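PDB 5JOQ: Lmo2184 protein, which probably binds heme or another iron-containing ligand as the substrate-binding lipoprotein of an ABC transporter at the cell membrane. Local coordinates for residues A[36-42]-A[55-61]. Numbering follows the deposited sequence.
Sequences KIVATTV and LVGIPSS
In Ile37 a chi1 of -54° sets CG2 anti to the backbone N, where it meets Leu55 CD2 at 3.9 Å; the two side chains run at a slant to each other. Strand 37-39, helix 42-50 and the short strand at Gly57-Ile58 form a parallel beta-alpha-beta unit in the N-terminal lobe of a solute-binding protein fold, and Leu55 and Val56 make their contacts on the approach to its second strand. The other leucine methyl, CD1, reaches Ala39 CB at 4.0 Å, so Leu55 spans two residues of strand 37-39. Val56 turns the other way: with chi1 at -60° its CG2 lies between its own backbone N and carbonyl carbon and meets Val38 CG2 at 3.8 Å, the two side chains crossing at about a right angle.

Backbone pairing is a single bridge of Val38 with Gly57, made by Gly57 N to Ile37 O, weak at 3.4 Å, and Ala39 N to Gly57 O at 2.9 Å, 41° out of the carbonyl plane. Ile37 O is shared by two consecutive N-H groups, also accepting from Val56 N at 2.9 Å. Lys36, Val38 and Thr40 bond to Asp92, Met93 and Leu95, pairing with strand 93-97; strand 57-58 runs parallel beside strand 73-77, and Ile58 O also bonds Thr75 OG1.

Past the bridge, Pro59 replaces pairing with packing. Its nitrogen has no hydrogen to give Ala39 O, against which CD sits; CB lies 3.4 Å from Thr40 O, and CG faces Thr41 C and Val42 N. Thr41 OG1 caps the helix through Ile44 N. Ser61 OG, hydrogen-bonded to Lys63 N, lies 3.6 Å from Val42 CG2.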
loop_
_atom_site.group_PDB
_atom_site.type_symbol
_atom_site.label_atom_id
_atom_site.label_comp_id
_atom_site.label_asym_id
_atom_site.label_seq_id
_atom_site.Cartn_x
_atom_site.Cartn_y
_atom_site.Cartn_z
ATOM N N LYS A 36 5.142 12.407 32.720
ATOM C CA LYS A 36 4.844 12.812 31.353
ATOM C C LYS A 36 5.312 11.700 30.416
ATOM O O LYS A 36 6.517 11.470 30.269
ATOM C CB LYS A 36 5.525 14.143 31.034
ATOM C CG LYS A 36 5.144 15.252 32.003
ATOM C CD LYS A 36 5.278 16.632 31.366
ATOM C CE LYS A 36 6.703 16.936 30.957
ATOM N NZ LYS A 36 7.629 17.123 32.122
ATOM N N ILE A 37 4.364 11.017 29.776
ATOM C CA ILE A 37 4.653 9.809 29.008
ATOM C C ILE A 37 4.283 10.037 27.547
ATOM O O ILE A 37 3.196 10.543 27.255
ATOM C CB ILE A 37 3.880 8.595 29.569
ATOM C CG1 ILE A 37 4.156 8.419 31.065
ATOM C CG2 ILE A 37 4.249 7.346 28.777
ATOM C CD1 ILE A 37 3.224 7.373 31.770
ATOM N N VAL A 38 5.166 9.634 26.629
ATOM C CA VAL A 38 4.847 9.594 25.197
ATOM C C VAL A 38 4.702 8.140 24.762
ATOM O O VAL A 38 5.617 7.332 24.957
ATOM C CB VAL A 38 5.919 10.312 24.364
ATOM C CG1 VAL A 38 5.681 10.068 22.860
ATOM C CG2 VAL A 38 5.876 11.791 24.659
ATOM N N ALA A 39 3.549 7.787 24.200
ATOM C CA ALA A 39 3.359 6.464 23.600
ATOM C C ALA A 39 3.547 6.572 22.094
ATOM O O ALA A 39 2.864 7.379 21.454
ATOM C CB ALA A 39 1.970 5.915 23.909
ATOM N N THR A 40 4.452 5.767 21.514
ATOM C CA THR A 40 4.731 5.902 20.083
ATOM C C THR A 40 4.043 4.855 19.207
ATOM O O THR A 40 4.273 4.850 17.994
ATOM C CB THR A 40 6.232 5.852 19.783
ATOM O OG1 THR A 40 6.714 4.544 20.099
ATOM C CG2 THR A 40 6.997 6.879 20.620
ATOM N N THR A 41 3.202 3.979 19.763
ATOM C CA THR A 41 2.448 3.064 18.911
ATOM C C THR A 41 1.004 2.965 19.382
ATOM O O THR A 41 0.681 3.236 20.547
ATOM C CB THR A 41 3.048 1.651 18.885
ATOM O OG1 THR A 41 2.644 0.953 20.070
ATOM C CG2 THR A 41 4.584 1.708 18.826
ATOM N N VAL A 42 0.142 2.526 18.454
ATOM C CA VAL A 42 -1.274 2.338 18.778
ATOM C C VAL A 42 -1.434 1.317 19.904
ATOM O O VAL A 42 -2.170 1.545 20.877
ATOM C CB VAL A 42 -2.059 1.907 17.526
ATOM C CG1 VAL A 42 -3.486 1.518 17.925
ATOM C CG2 VAL A 42 -2.085 3.029 16.479
ATOM N N LEU A 55 -1.345 10.786 28.947
ATOM C CA LEU A 55 -0.243 10.863 27.992
ATOM C C LEU A 55 -0.007 12.314 27.584
ATOM O O LEU A 55 -0.958 13.097 27.476
ATOM C CB LEU A 55 -0.539 10.037 26.736
ATOM C CG LEU A 55 -0.713 8.533 26.946
ATOM C CD1 LEU A 55 -1.106 7.887 25.630
ATOM C CD2 LEU A 55 0.588 7.909 27.451
ATOM N N VAL A 56 1.266 12.666 27.340
ATOM C CA VAL A 56 1.580 13.923 26.662
ATOM C C VAL A 56 1.850 13.727 25.169
ATOM O O VAL A 56 1.787 14.701 24.410
ATOM C CB VAL A 56 2.770 14.666 27.325
ATOM C CG1 VAL A 56 2.447 14.990 28.788
ATOM C CG2 VAL A 56 4.065 13.865 27.221
ATOM N N GLY A 57 2.082 12.502 24.740
ATOM C CA GLY A 57 2.276 12.255 23.336
ATOM C C GLY A 57 1.669 10.958 22.859
ATOM O O GLY A 57 1.704 9.960 23.557
ATOM N N ILE A 58 1.146 10.982 21.644
ATOM C CA ILE A 58 0.577 9.815 21.008
ATOM C C ILE A 58 1.138 9.708 19.592
ATOM O O ILE A 58 1.650 10.670 19.065
ATOM C CB ILE A 58 -0.949 9.838 20.936
ATOM C CG1 ILE A 58 -1.454 11.146 20.321
ATOM C CG2 ILE A 58 -1.557 9.589 22.307
ATOM C CD1 ILE A 58 -2.909 11.097 19.938
ATOM N N PRO A 59 1.036 8.467 18.988
ATOM C CA PRO A 59 1.564 8.408 17.613
ATOM C C PRO A 59 0.616 9.057 16.610
ATOM O O PRO A 59 -0.549 9.223 16.906
ATOM C CB PRO A 59 1.598 6.919 17.320
ATOM C CG PRO A 59 0.379 6.426 17.970
ATOM C CD PRO A 59 0.441 7.093 19.301
ATOM N N SER A 60 1.132 9.389 15.430
ATOM C CA SER A 60 0.306 9.929 14.370
ATOM C C SER A 60 -0.132 8.683 13.636
ATOM O O SER A 60 0.686 7.924 13.156
ATOM C CB SER A 60 1.102 10.821 13.431
ATOM O OG SER A 60 1.746 11.859 14.120
ATOM N N SER A 61 -1.425 8.455 13.571
ATOM C CA SER A 61 -1.920 7.277 12.905
ATOM C C SER A 61 -3.314 7.453 12.355
ATOM O O SER A 61 -4.081 8.220 12.876
ATOM C CB SER A 61 -1.908 6.114 13.917
ATOM O OG SER A 61 -2.736 5.040 13.559
#